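Local coordinates for SusD superfamily protein (Bacteroides vulgatus ATCC 8482, PDB 3JQ0) that probably binds glycans or related nutrients at the outer membrane, at residues Asn44-Glu49 with Gln297-Arg302; Ala290-Leu295 with Arg353-Asp358; Thr317-Ala322 with Thr339-Gly344; Ile361-Asp366 with Arg440-Glu445. All coordinates share one frame; numbering follows the deposited sequence.

How the interactions relate
The centre of interaction 1 lies about 21 Å from that of the chain, interaction 4 about 6 Å. Interactions 2 and 3 are the closest pair, their centres about 11 Å apart: R353 NH1 reaches Q343 O at 2.8 Å, and D357 OD2 reaches G344 N at 2.7 Å. Interaction 3 is nested in the loop that interaction 2 closes. Centres of interactions 3 and 4 lie about 14 Å apart, joined by the salt bridge of K341 NZ with E445 OE2 at 2.7 Å. Interaction 1 meets the others by packing: E49 on L295, and V300 on L320, F444 and M443. A glycerol, probably from the crystallisation liquor, lies about 4 Å from the T317 side chain.

Interaction 1: Asn44-Glu49 with Gln297-Arg302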
loop_
_atom_site.group_PDB
_atom_site.type_symbol
_atom_site.label_atom_id
_atom_site.label_comp_id
_atom_site.label_asym_id
_atom_site.label_seq_id
_atom_site.Cartn_x
_atom_site.Cartn_y
_atom_site.Cartn_z
ATOM N N ASN A 44 12.511 12.781 13.576
ATOM C CA ASN A 44 11.520 13.402 14.420
ATOM C C ASN A 44 10.609 14.284 13.569
ATOM O O ASN A 44 11.091 14.970 12.651
ATOM C CB ASN A 44 12.155 14.281 15.505
ATOM C CG ASN A 44 12.783 13.507 16.619
ATOM O OD1 ASN A 44 12.695 12.282 16.678
ATOM N ND2 ASN A 44 13.336 14.213 17.582
ATOM N N PRO A 45 9.313 14.310 13.844
ATOM C CA PRO A 45 8.425 15.263 13.155
ATOM C C PRO A 45 9.025 16.677 13.126
ATOM O O PRO A 45 9.369 17.238 14.187
ATOM C CB PRO A 45 7.140 15.162 13.956
ATOM C CG PRO A 45 7.124 13.716 14.454
ATOM C CD PRO A 45 8.587 13.464 14.810
ATOM N N ILE A 46 9.128 17.260 11.954
ATOM C CA ILE A 46 9.770 18.542 11.849
ATOM C C ILE A 46 9.026 19.642 12.599
ATOM O O ILE A 46 9.656 20.605 13.057
ATOM C CB ILE A 46 10.072 18.948 10.404
ATOM C CG1 ILE A 46 8.794 19.147 9.543
ATOM C CG2 ILE A 46 11.031 17.929 9.779
ATOM C CD1 ILE A 46 9.061 19.516 8.072
ATOM N N GLY A 47 7.721 19.506 12.711
ATOM C CA GLY A 47 6.892 20.450 13.428
ATOM C C GLY A 47 6.931 20.322 14.929
ATOM O O GLY A 47 6.183 21.043 15.608
ATOM N N GLY A 48 7.714 19.384 15.455
ATOM C CA GLY A 48 7.905 19.273 16.900
ATOM C C GLY A 48 7.001 18.308 17.628
ATOM O O GLY A 48 7.115 18.153 18.823
ATOM N N GLU A 49 6.090 17.661 16.900
ATOM C CA GLU A 49 5.182 16.708 17.529
ATOM C C GLU A 49 5.933 15.568 18.188
ATOM O O GLU A 49 6.853 15.009 17.617
ATOM C CB GLU A 49 4.236 16.087 16.508
ATOM C CG GLU A 49 3.255 17.017 15.799
ATOM C CD GLU A 49 3.735 17.619 14.519
ATOM O OE1 GLU A 49 4.916 17.900 14.376
ATOM O OE2 GLU A 49 2.840 17.801 13.642
ATOM N N GLN A 297 3.079 12.346 13.071
ATOM C CA GLN A 297 3.829 11.452 13.970
ATOM C C GLN A 297 4.793 10.489 13.276
ATOM O O GLN A 297 5.631 9.905 13.934
ATOM C CB GLN A 297 2.841 10.647 14.857
ATOM C CG GLN A 297 2.064 11.507 15.814
ATOM C CD GLN A 297 1.179 10.749 16.733
ATOM O OE1 GLN A 297 0.922 9.556 16.518
ATOM N NE2 GLN A 297 0.658 11.438 17.756
ATOM N N LEU A 298 4.694 10.386 11.936
ATOM C CA LEU A 298 5.613 9.648 11.095
ATOM C C LEU A 298 6.188 10.656 10.110
ATOM O O LEU A 298 5.414 11.288 9.379
ATOM C CB LEU A 298 4.905 8.517 10.333
ATOM C CG LEU A 298 4.636 7.210 11.088
ATOM C CD1 LEU A 298 3.720 6.308 10.259
ATOM C CD2 LEU A 298 5.975 6.509 11.481
ATOM N N GLN A 299 7.506 10.860 10.146
ATOM C CA GLN A 299 8.186 11.907 9.379
ATOM C C GLN A 299 9.111 11.281 8.358
ATOM O O GLN A 299 10.106 10.625 8.712
ATOM C CB GLN A 299 8.969 12.773 10.373
ATOM C CG GLN A 299 9.865 13.803 9.714
ATOM C CD GLN A 299 9.128 14.832 8.913
ATOM O OE1 GLN A 299 8.321 15.594 9.484
ATOM N NE2 GLN A 299 9.410 14.917 7.614
ATOM N N VAL A 300 8.848 11.557 7.080
ATOM C CA VAL A 300 9.750 11.188 6.014
ATOM C C VAL A 300 11.132 11.758 6.349
ATOM O O VAL A 300 11.261 12.939 6.697
ATOM C CB VAL A 300 9.245 11.696 4.657
ATOM C CG1 VAL A 300 10.296 11.521 3.530
ATOM C CG2 VAL A 300 7.886 11.055 4.286
ATOM N N ARG A 301 12.175 10.949 6.183
ATOM C CA ARG A 301 13.543 11.380 6.474
ATOM C C ARG A 301 13.827 12.650 5.666
ATOM O O ARG A 301 13.618 12.693 4.446
ATOM C CB ARG A 301 14.529 10.292 6.051
ATOM C CG ARG A 301 14.491 9.054 6.912
ATOM C CD ARG A 301 15.139 9.267 8.290
ATOM N NE ARG A 301 15.334 8.025 9.021
ATOM C CZ ARG A 301 15.967 7.942 10.191
ATOM N NH1 ARG A 301 16.391 9.022 10.793
ATOM N NH2 ARG A 301 16.142 6.759 10.778
ATOM N N ARG A 302 14.365 13.657 6.332
ATOM C CA ARG A 302 14.626 14.945 5.672
ATOM C C ARG A 302 15.566 14.776 4.472
ATOM O O ARG A 302 15.380 15.379 3.415
ATOM C CB ARG A 302 15.178 15.933 6.681
ATOM C CG ARG A 302 14.194 16.325 7.756
ATOM C CD ARG A 302 14.848 17.047 8.887
ATOM N NE ARG A 302 15.777 16.178 9.561
ATOM C CZ ARG A 302 16.699 16.583 10.401
ATOM N NH1 ARG A 302 16.790 17.880 10.708
ATOM N NH2 ARG A 302 17.525 15.717 10.961
#
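The amide oxygen of Q299 receives the backbone N-H of I46, with N to OE1 at 3.1 Å and a nearly straight N-H...O angle of 168°. The bond ties a type I beta turn, P45 to G48, to the short strand 299-300, which pairs antiparallel with strand 41-43; the turn leaves that pair just beyond its end. Within the turn, G48 N is bonded to P45 O. The donor stands 43° out of the carbonyl plane of Q299, so it comes from above the amide and not along a lone pair. Q299 gets there because CG lies anti to the backbone N and the chain then bends at chi2 (63°), folding the amide back beside its own strand. Its other end is fixed as well: NE2 donates to V300 O at 2.9 Å, in the amide plane, and also to P337 O, which together hold the amide flat and leave OE1 facing the turn. The I46 and Q299 side chains cross at about a right angle, I46 CG1 and CG2 each 3.6 Å from Q299 OE1. The aliphatic part of Q299 passes the backbone before the turn, CG lying 3.4 Å from N44 O. R302 forms a salt bridge through NE with D43, at the end of strand 41-43, while the apolar part of its chain meets I46, with CD 4.0 Å from I46 CG2.

Interaction 2: Ala290-Leu295 with Arg353-Asp358; sequences AQLNGL and RSFLDD
L292 CD2 lies over one face of the R353 guanidinium, 3.7 Å above its plane and offset toward the rim, while Q291 OE1 sits at the edge. One face of the F355 ring takes R353 CG, and N293 O lies near the ring plane at its edge. The glutamine amide stands almost perpendicular to the guanidinium, the planes 88° apart, and its oxygen accepts from R353 NE at 2.9 Å and more weakly from NH2. Bends at chi2 and chi3 (72° and 61°) curl the arginine back to this oxygen. The backbones join alongside: R353 N donates to Q291 O at 2.8 Å. Two irregular loops are thus held together, one running from a 3-10 turn toward strand 299-300, the other leading into strand 359-363 through an inverse gamma turn centred on F355. One water donates to both N293 O and R353 O, bridging the backbones. Beyond the pair, R353 NH1 donates to Q343 O. With an alanine in place of R353, Q291 OE1 and Q343 O are likely to lose these donors, and L292 CD2 the flat group it packs on. That methyl, CD2, also meets F355 CZ at 4.1 Å.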
loop_
_atom_site.group_PDB
_atom_site.type_symbol
_atom_site.label_atom_id
_atom_site.label_comp_id
_atom_site.label_asym_id
_atom_site.label_seq_id
_atom_site.Cartn_x
_atom_site.Cartn_y
_atom_site.Cartn_z
ATOM N N ALA A 290 -1.706 26.715 2.735
ATOM C CA ALA A 290 -2.186 27.214 4.016
ATOM C C ALA A 290 -3.429 26.497 4.516
ATOM O O ALA A 290 -3.792 26.660 5.661
ATOM C CB ALA A 290 -2.474 28.721 3.946
ATOM N N GLN A 291 -4.077 25.703 3.654
ATOM C CA GLN A 291 -5.285 24.949 4.040
ATOM C C GLN A 291 -4.951 23.665 4.781
ATOM O O GLN A 291 -5.843 23.044 5.358
ATOM C CB GLN A 291 -6.097 24.576 2.799
ATOM C CG GLN A 291 -6.565 25.787 2.031
ATOM C CD GLN A 291 -7.019 25.463 0.615
ATOM O OE1 GLN A 291 -6.808 24.376 0.100
ATOM N NE2 GLN A 291 -7.662 26.434 -0.015
ATOM N N LEU A 292 -3.701 23.211 4.738
ATOM C CA LEU A 292 -3.363 21.899 5.323
ATOM C C LEU A 292 -3.414 21.989 6.834
ATOM O O LEU A 292 -2.827 22.889 7.395
ATOM C CB LEU A 292 -1.973 21.449 4.871
ATOM C CG LEU A 292 -1.767 21.290 3.377
ATOM C CD1 LEU A 292 -0.260 20.960 3.093
ATOM C CD2 LEU A 292 -2.688 20.253 2.714
ATOM N N ASN A 293 -4.015 20.997 7.490
ATOM C CA ASN A 293 -4.030 20.948 8.945
ATOM C C ASN A 293 -4.166 19.548 9.449
ATOM O O ASN A 293 -5.159 18.898 9.222
ATOM C CB ASN A 293 -5.173 21.754 9.532
ATOM C CG ASN A 293 -5.037 21.938 11.021
ATOM O OD1 ASN A 293 -3.922 22.213 11.522
ATOM N ND2 ASN A 293 -6.141 21.800 11.730
ATOM N N GLY A 294 -3.182 19.062 10.129
ATOM C CA GLY A 294 -3.159 17.741 10.676
ATOM C C GLY A 294 -2.122 17.640 11.754
ATOM O O GLY A 294 -1.668 18.637 12.320
ATOM N N LEU A 295 -1.728 16.418 12.056
ATOM C CA LEU A 295 -0.688 16.111 13.011
ATOM C C LEU A 295 0.274 15.115 12.370
ATOM O O LEU A 295 -0.173 14.167 11.728
ATOM C CB LEU A 295 -1.335 15.529 14.258
ATOM C CG LEU A 295 -0.557 15.346 15.531
ATOM C CD1 LEU A 295 -0.397 16.671 16.218
ATOM C CD2 LEU A 295 -1.340 14.392 16.511
ATOM N N ARG A 353 -8.242 21.703 4.670
ATOM C CA ARG A 353 -8.405 20.660 3.673
ATOM C C ARG A 353 -9.108 19.434 4.273
ATOM O O ARG A 353 -8.865 19.094 5.416
ATOM C CB ARG A 353 -7.031 20.264 3.144
ATOM C CG ARG A 353 -7.040 19.525 1.823
ATOM C CD ARG A 353 -7.381 20.411 0.627
ATOM N NE ARG A 353 -6.453 21.507 0.419
ATOM C CZ ARG A 353 -5.243 21.388 -0.139
ATOM N NH1 ARG A 353 -4.757 20.204 -0.500
ATOM N NH2 ARG A 353 -4.471 22.454 -0.271
ATOM N N SER A 354 -9.951 18.817 3.463
ATOM C CA SER A 354 -10.630 17.589 3.837
ATOM C C SER A 354 -9.998 16.410 3.107
ATOM O O SER A 354 -9.998 16.362 1.869
ATOM C CB SER A 354 -12.116 17.697 3.498
ATOM O OG SER A 354 -12.738 18.735 4.278
ATOM N N PHE A 355 -9.466 15.459 3.863
ATOM C CA PHE A 355 -8.751 14.300 3.298
ATOM C C PHE A 355 -9.710 13.182 2.973
ATOM O O PHE A 355 -9.844 12.190 3.714
ATOM C CB PHE A 355 -7.598 13.918 4.238
ATOM C CG PHE A 355 -6.548 14.989 4.270
ATOM C CD1 PHE A 355 -5.641 15.111 3.234
ATOM C CD2 PHE A 355 -6.504 15.936 5.269
ATOM C CE1 PHE A 355 -4.683 16.097 3.198
ATOM C CE2 PHE A 355 -5.503 16.946 5.273
ATOM C CZ PHE A 355 -4.620 17.017 4.214
ATOM N N LEU A 356 -10.369 13.390 1.834
ATOM C CA LEU A 356 -11.463 12.538 1.358
ATOM C C LEU A 356 -11.116 11.795 0.086
ATOM O O LEU A 356 -12.005 11.291 -0.591
ATOM C CB LEU A 356 -12.713 13.391 1.176
ATOM C CG LEU A 356 -13.222 14.077 2.439
ATOM C CD1 LEU A 356 -14.456 14.991 2.078
ATOM C CD2 LEU A 356 -13.605 13.100 3.515
ATOM N N ASP A 357 -9.816 11.696 -0.228
ATOM C CA ASP A 357 -9.397 10.921 -1.379
ATOM C C ASP A 357 -9.719 9.451 -1.183
ATOM O O ASP A 357 -9.726 8.948 -0.056
ATOM C CB ASP A 357 -7.880 11.004 -1.583
ATOM C CG ASP A 357 -7.440 12.364 -2.007
ATOM O OD1 ASP A 357 -7.872 12.821 -3.079
ATOM O OD2 ASP A 357 -6.609 12.946 -1.263
ATOM N N ASP A 358 -9.946 8.756 -2.298
ATOM C CA ASP A 358 -9.923 7.309 -2.256
ATOM C C ASP A 358 -8.507 6.811 -1.962
ATOM O O ASP A 358 -7.539 7.501 -2.263
ATOM C CB ASP A 358 -10.375 6.706 -3.604
ATOM C CG ASP A 358 -11.865 6.858 -3.874
ATOM O OD1 ASP A 358 -12.617 7.328 -2.983
ATOM O OD2 ASP A 358 -12.245 6.468 -5.009
HETATM O O HOH W 1 -6.659 19.755 6.957
#

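Interaction 3: Thr317-Ala322 with Thr339-Gly344; sequences TTSLKA and TYKFQG
This contact combines a backbone hydrogen bond with a CH-pi interaction, placed where helix 315-319 passes into strand 320-326 and the chain leaves the partner strand 332-339. L320 and T339 form an antiparallel non-hydrogen-bonded pair whose side chains diverge. One residue further on, Y340 N donates to S319 O at 2.9 Å, the donor well above the carbonyl plane and the N-H...O angle only 137°. The ring of Y340 is enclosed on both faces. K321 CB lies 3.7 Å from its centroid, 10° off the normal, and Q343 NE2 is centred over the opposite face while donating to Y340 O at 2.8 Å. The lysine and tyrosine run side by side in the same direction. In the conformer given, K321 is extended as far as CE, with CG anti to the backbone N (chi1 -177°), which brings CD to 3.6 Å from Y340 OH, and its NZ forms a salt bridge with D289. Y340 OH is hydrogen-bonded to the same D289. Replacing Y340 with a serine would probably uncover the flank of K321 and leave D289 without the phenol hydroxyl, which a serine is too short to replace. A water donates to S319 OG at 2.8 Å and accepts from K341 NZ at 2.9 Å; that ammonium also reaches M443 O and E445. The arrangement is that of the open end of a two-stranded antiparallel hairpin, with a helix leading directly into its first strand.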
loop_
_atom_site.group_PDB
_atom_site.type_symbol
_atom_site.label_atom_id
_atom_site.label_comp_id
_atom_site.label_asym_id
_atom_site.label_seq_id
_atom_site.Cartn_x
_atom_site.Cartn_y
_atom_site.Cartn_z
ATOM N N THR A 317 7.706 15.964 -6.588
ATOM C CA THR A 317 7.008 17.089 -5.964
ATOM C C THR A 317 5.510 16.861 -5.872
ATOM O O THR A 317 4.815 17.643 -5.228
ATOM C CB THR A 317 7.328 18.359 -6.701
ATOM O OG1 THR A 317 6.993 18.203 -8.066
ATOM C CG2 THR A 317 8.806 18.717 -6.563
ATOM N N THR A 318 5.007 15.779 -6.462
ATOM C CA THR A 318 3.627 15.353 -6.204
ATOM C C THR A 318 3.580 14.578 -4.871
ATOM O O THR A 318 2.639 14.741 -4.080
ATOM C CB THR A 318 3.074 14.541 -7.384
ATOM O OG1 THR A 318 2.935 15.400 -8.506
ATOM C CG2 THR A 318 1.747 13.897 -7.052
ATOM N N SER A 319 4.577 13.740 -4.606
ATOM C CA SER A 319 4.598 12.932 -3.390
ATOM C C SER A 319 4.995 13.682 -2.148
ATOM O O SER A 319 4.494 13.395 -1.054
ATOM C CB SER A 319 5.570 11.755 -3.564
ATOM O OG SER A 319 5.157 10.876 -4.618
ATOM N N LEU A 320 5.922 14.649 -2.309
ATOM C CA LEU A 320 6.515 15.397 -1.198
ATOM C C LEU A 320 6.551 16.851 -1.530
ATOM O O LEU A 320 6.786 17.220 -2.686
ATOM C CB LEU A 320 7.950 14.931 -0.952
ATOM C CG LEU A 320 8.154 13.488 -0.574
ATOM C CD1 LEU A 320 9.642 13.100 -0.562
ATOM C CD2 LEU A 320 7.476 13.144 0.735
ATOM N N LYS A 321 6.453 17.693 -0.502
ATOM C CA LYS A 321 6.770 19.118 -0.648
ATOM C C LYS A 321 7.846 19.485 0.352
ATOM O O LYS A 321 7.757 19.155 1.533
ATOM C CB LYS A 321 5.558 20.041 -0.506
ATOM C CG LYS A 321 5.930 21.517 -0.745
ATOM C CD LYS A 321 4.722 22.426 -0.974
ATOM C CE LYS A 321 5.090 23.819 -1.523
ATOM N NZ LYS A 321 4.064 24.294 -2.498
ATOM N N ALA A 322 8.851 20.205 -0.127
ATOM C CA ALA A 322 9.889 20.744 0.748
ATOM C C ALA A 322 9.386 22.027 1.385
ATOM O O ALA A 322 8.960 22.957 0.684
ATOM C CB ALA A 322 11.171 21.010 -0.073
ATOM N N THR A 339 4.303 15.329 3.695
ATOM C CA THR A 339 3.527 14.353 2.930
ATOM C C THR A 339 2.578 15.060 1.986
ATOM O O THR A 339 1.794 15.896 2.412
ATOM C CB THR A 339 2.715 13.503 3.905
ATOM O OG1 THR A 339 3.557 12.980 4.914
ATOM C CG2 THR A 339 1.952 12.408 3.183
ATOM N N TYR A 340 2.613 14.714 0.693
ATOM C CA TYR A 340 1.925 15.563 -0.297
ATOM C C TYR A 340 1.093 14.781 -1.318
ATOM O O TYR A 340 0.361 15.406 -2.051
ATOM C CB TYR A 340 2.963 16.456 -1.013
ATOM C CG TYR A 340 2.482 17.850 -1.371
ATOM C CD1 TYR A 340 2.065 18.738 -0.398
ATOM C CD2 TYR A 340 2.569 18.287 -2.684
ATOM C CE1 TYR A 340 1.687 20.024 -0.746
ATOM C CE2 TYR A 340 2.216 19.579 -3.018
ATOM C CZ TYR A 340 1.790 20.428 -2.047
ATOM O OH TYR A 340 1.444 21.744 -2.391
ATOM N N LYS A 341 1.145 13.449 -1.329
ATOM C CA LYS A 341 0.489 12.713 -2.410
ATOM C C LYS A 341 -1.018 12.872 -2.450
ATOM O O LYS A 341 -1.614 12.948 -3.494
ATOM C CB LYS A 341 0.836 11.225 -2.289
ATOM C CG LYS A 341 0.103 10.339 -3.307
ATOM C CD LYS A 341 0.629 8.897 -3.288
ATOM C CE LYS A 341 1.898 8.733 -4.128
ATOM N NZ LYS A 341 2.459 7.347 -4.020
ATOM N N PHE A 342 -1.651 12.789 -1.270
ATOM C CA PHE A 342 -3.105 12.861 -1.150
ATOM C C PHE A 342 -3.488 14.279 -0.750
ATOM O O PHE A 342 -3.204 14.746 0.354
ATOM C CB PHE A 342 -3.629 11.783 -0.210
ATOM C CG PHE A 342 -3.310 10.381 -0.704
ATOM C CD1 PHE A 342 -4.049 9.801 -1.703
ATOM C CD2 PHE A 342 -2.244 9.653 -0.189
ATOM C CE1 PHE A 342 -3.783 8.536 -2.164
ATOM C CE2 PHE A 342 -1.974 8.382 -0.663
ATOM C CZ PHE A 342 -2.746 7.831 -1.647
ATOM N N GLN A 343 -4.104 14.988 -1.682
ATOM C CA GLN A 343 -4.434 16.384 -1.531
ATOM C C GLN A 343 -5.847 16.657 -1.089
ATOM O O GLN A 343 -6.191 17.797 -0.720
ATOM C CB GLN A 343 -4.139 17.134 -2.827
ATOM C CG GLN A 343 -2.671 17.242 -3.173
ATOM C CD GLN A 343 -1.966 18.298 -2.338
ATOM O OE1 GLN A 343 -2.455 19.429 -2.160
ATOM N NE2 GLN A 343 -0.794 17.947 -1.850
ATOM N N GLY A 344 -6.706 15.650 -1.100
ATOM C CA GLY A 344 -8.069 15.855 -0.638
ATOM C C GLY A 344 -8.803 16.932 -1.447
ATOM O O GLY A 344 -8.627 17.072 -2.662
HETATM O O HOH W 2 5.187 8.038 -4.688
#

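Interaction 4: Ile361-Asp366 with Arg440-Glu445; sequences IYRYAD and REFMFE
R363 and E445 cross at about a right angle, yet their flat ends lie nearly coplanar, 20° apart, in a side-on bidentate salt bridge. R363 NE donates to E445 OE1 at 2.9 Å and NH2 to OE2 at 2.8 Å, each oxygen accepting through its syn lone pair. E441 meets the same guanidinium differently: its carboxylate is turned 50° from that plane, and OE2 takes NH1 at 2.8 Å through its anti lone pair. A bend at chi2 brings this glutamate round to the arginine edge. F442 comes from the opposite direction to R363 and sets CE1 over one face of the guanidinium, 3.4 Å above the plane, with the ring inclined at 44°. R363 is the N-cap residue of helix 364-377 at the end of strand 359-363, and it faces the C-terminal end of helix 430-441, where the chain enters a type II beta turn from F442 to E445. A buried salt-bridge network thus joins the two helix ends across 73 intervening residues. Further charges extend it: E242 binds R363 NH1, R392 and R315 bind E441, and K341 binds E445, so the buried charges are probably close to balanced. Beside the network, A365 CB lies 3.4 Å from E441 OE2. The far end of the F442 ring presses on the first turn of the helix, where CZ meets D366 CA at 3.5 Å.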
loop_
_atom_site.group_PDB
_atom_site.type_symbol
_atom_site.label_atom_id
_atom_site.label_comp_id
_atom_site.label_asym_id
_atom_site.label_seq_id
_atom_site.Cartn_x
_atom_site.Cartn_y
_atom_site.Cartn_z
ATOM N N ILE A 361 -5.578 0.453 -3.439
ATOM C CA ILE A 361 -5.005 -0.828 -2.985
ATOM C C ILE A 361 -4.187 -1.434 -4.100
ATOM O O ILE A 361 -3.005 -1.779 -3.938
ATOM C CB ILE A 361 -6.082 -1.786 -2.436
ATOM C CG1 ILE A 361 -6.796 -1.185 -1.216
ATOM C CG2 ILE A 361 -5.491 -3.157 -2.146
ATOM C CD1 ILE A 361 -5.932 -1.002 -0.013
ATOM N N TYR A 362 -4.826 -1.622 -5.254
ATOM C CA TYR A 362 -4.148 -2.128 -6.462
ATOM C C TYR A 362 -4.332 -1.170 -7.614
ATOM O O TYR A 362 -5.488 -0.927 -8.020
ATOM C CB TYR A 362 -4.647 -3.510 -6.860
ATOM C CG TYR A 362 -4.357 -4.634 -5.894
ATOM C CD1 TYR A 362 -3.069 -4.826 -5.373
ATOM C CD2 TYR A 362 -5.338 -5.523 -5.531
ATOM C CE1 TYR A 362 -2.780 -5.907 -4.568
ATOM C CE2 TYR A 362 -5.053 -6.618 -4.706
ATOM C CZ TYR A 362 -3.764 -6.799 -4.213
ATOM O OH TYR A 362 -3.526 -7.908 -3.422
ATOM N N ARG A 363 -3.212 -0.684 -8.147
ATOM C CA ARG A 363 -3.141 0.198 -9.306
ATOM C C ARG A 363 -2.487 -0.477 -10.472
ATOM O O ARG A 363 -1.634 -1.372 -10.265
ATOM C CB ARG A 363 -2.215 1.499 -8.939
ATOM C CG ARG A 363 -2.830 2.437 -8.001
ATOM C CD ARG A 363 -2.262 3.738 -8.048
ATOM N NE ARG A 363 -0.967 3.951 -7.428
ATOM C CZ ARG A 363 0.132 4.290 -8.076
ATOM N NH1 ARG A 363 0.263 4.241 -9.389
ATOM N NH2 ARG A 363 1.166 4.690 -7.354
ATOM N N TYR A 364 -2.750 -0.021 -11.696
ATOM C CA TYR A 364 -2.129 -0.643 -12.843
ATOM C C TYR A 364 -0.577 -0.545 -12.813
ATOM O O TYR A 364 0.083 -1.488 -13.244
ATOM C CB TYR A 364 -2.692 -0.111 -14.146
ATOM C CG TYR A 364 -2.273 -0.919 -15.343
ATOM C CD1 TYR A 364 -2.710 -2.211 -15.505
ATOM C CD2 TYR A 364 -1.440 -0.413 -16.324
ATOM C CE1 TYR A 364 -2.326 -2.964 -16.597
ATOM C CE2 TYR A 364 -1.070 -1.150 -17.427
ATOM C CZ TYR A 364 -1.513 -2.428 -17.564
ATOM O OH TYR A 364 -1.158 -3.220 -18.627
ATOM N N ALA A 365 0.009 0.535 -12.287
ATOM C CA ALA A 365 1.476 0.567 -12.196
ATOM C C ALA A 365 1.981 -0.587 -11.332
ATOM O O ALA A 365 3.107 -1.052 -11.515
ATOM C CB ALA A 365 1.986 1.893 -11.664
ATOM N N ASP A 366 1.199 -0.971 -10.312
ATOM C CA ASP A 366 1.558 -2.097 -9.420
ATOM C C ASP A 366 1.553 -3.389 -10.227
ATOM O O ASP A 366 2.502 -4.172 -10.137
ATOM C CB ASP A 366 0.545 -2.097 -8.247
ATOM C CG ASP A 366 0.900 -2.964 -7.067
ATOM O OD1 ASP A 366 2.013 -3.529 -7.028
ATOM O OD2 ASP A 366 0.046 -3.016 -6.163
ATOM N N ARG A 440 9.723 4.868 -5.542
ATOM C CA ARG A 440 9.326 6.125 -6.150
ATOM C C ARG A 440 7.836 6.178 -6.436
ATOM O O ARG A 440 7.223 7.269 -6.357
ATOM C CB ARG A 440 10.145 6.344 -7.441
ATOM C CG ARG A 440 11.602 6.659 -7.162
ATOM C CD ARG A 440 12.419 6.776 -8.432
ATOM N NE ARG A 440 13.770 7.242 -8.126
ATOM C CZ ARG A 440 14.812 7.173 -8.943
ATOM N NH1 ARG A 440 14.735 6.530 -10.092
ATOM N NH2 ARG A 440 15.950 7.724 -8.552
ATOM N N GLU A 441 7.216 5.064 -6.816
ATOM C CA GLU A 441 5.861 5.022 -7.312
ATOM C C GLU A 441 4.843 5.002 -6.143
ATOM O O GLU A 441 3.727 5.505 -6.330
ATOM C CB GLU A 441 5.709 3.763 -8.185
ATOM C CG GLU A 441 4.391 3.640 -8.904
ATOM C CD GLU A 441 4.084 4.715 -9.959
ATOM O OE1 GLU A 441 5.055 5.293 -10.493
ATOM O OE2 GLU A 441 2.860 4.887 -10.275
ATOM N N PHE A 442 5.173 4.395 -5.000
ATOM C CA PHE A 442 4.186 3.971 -4.023
ATOM C C PHE A 442 4.334 4.575 -2.637
ATOM O O PHE A 442 3.796 4.040 -1.672
ATOM C CB PHE A 442 4.126 2.427 -3.915
ATOM C CG PHE A 442 3.627 1.776 -5.190
ATOM C CD1 PHE A 442 2.306 1.957 -5.594
ATOM C CD2 PHE A 442 4.465 1.012 -5.981
ATOM C CE1 PHE A 442 1.830 1.369 -6.776
ATOM C CE2 PHE A 442 3.994 0.442 -7.134
ATOM C CZ PHE A 442 2.716 0.672 -7.569
HETATM N N MSE A 443 4.979 5.744 -2.500
HETATM C CA MSE A 443 5.014 6.359 -1.183
HETATM C C MSE A 443 3.635 6.540 -0.626
HETATM O O MSE A 443 2.712 6.983 -1.348
HETATM C CB MSE A 443 5.729 7.734 -1.223
HETATM C CG MSE A 443 7.144 7.712 -1.682
HETATM SE SE MSE A 443 8.043 9.391 -1.397
HETATM C CE MSE A 443 8.330 9.150 0.520
ATOM N N PHE A 444 3.454 6.242 0.673
ATOM C CA PHE A 444 2.169 6.402 1.366
ATOM C C PHE A 444 1.082 5.414 0.911
ATOM O O PHE A 444 -0.047 5.539 1.316
ATOM C CB PHE A 444 1.639 7.865 1.333
ATOM C CG PHE A 444 2.725 8.871 1.531
ATOM C CD1 PHE A 444 3.452 8.924 2.714
ATOM C CD2 PHE A 444 3.112 9.731 0.517
ATOM C CE1 PHE A 444 4.498 9.756 2.901
ATOM C CE2 PHE A 444 4.181 10.608 0.694
ATOM C CZ PHE A 444 4.875 10.609 1.899
ATOM N N GLU A 445 1.454 4.394 0.134
ATOM C CA GLU A 445 0.532 3.397 -0.352
ATOM C C GLU A 445 0.752 2.020 0.248
ATOM O O GLU A 445 0.067 1.078 -0.120
ATOM C CB GLU A 445 0.485 3.351 -1.879
ATOM C CG GLU A 445 -0.121 4.609 -2.507
ATOM C CD GLU A 445 -0.052 4.557 -4.013
ATOM O OE1 GLU A 445 -0.931 3.848 -4.577
ATOM O OE2 GLU A 445 0.796 5.254 -4.617
#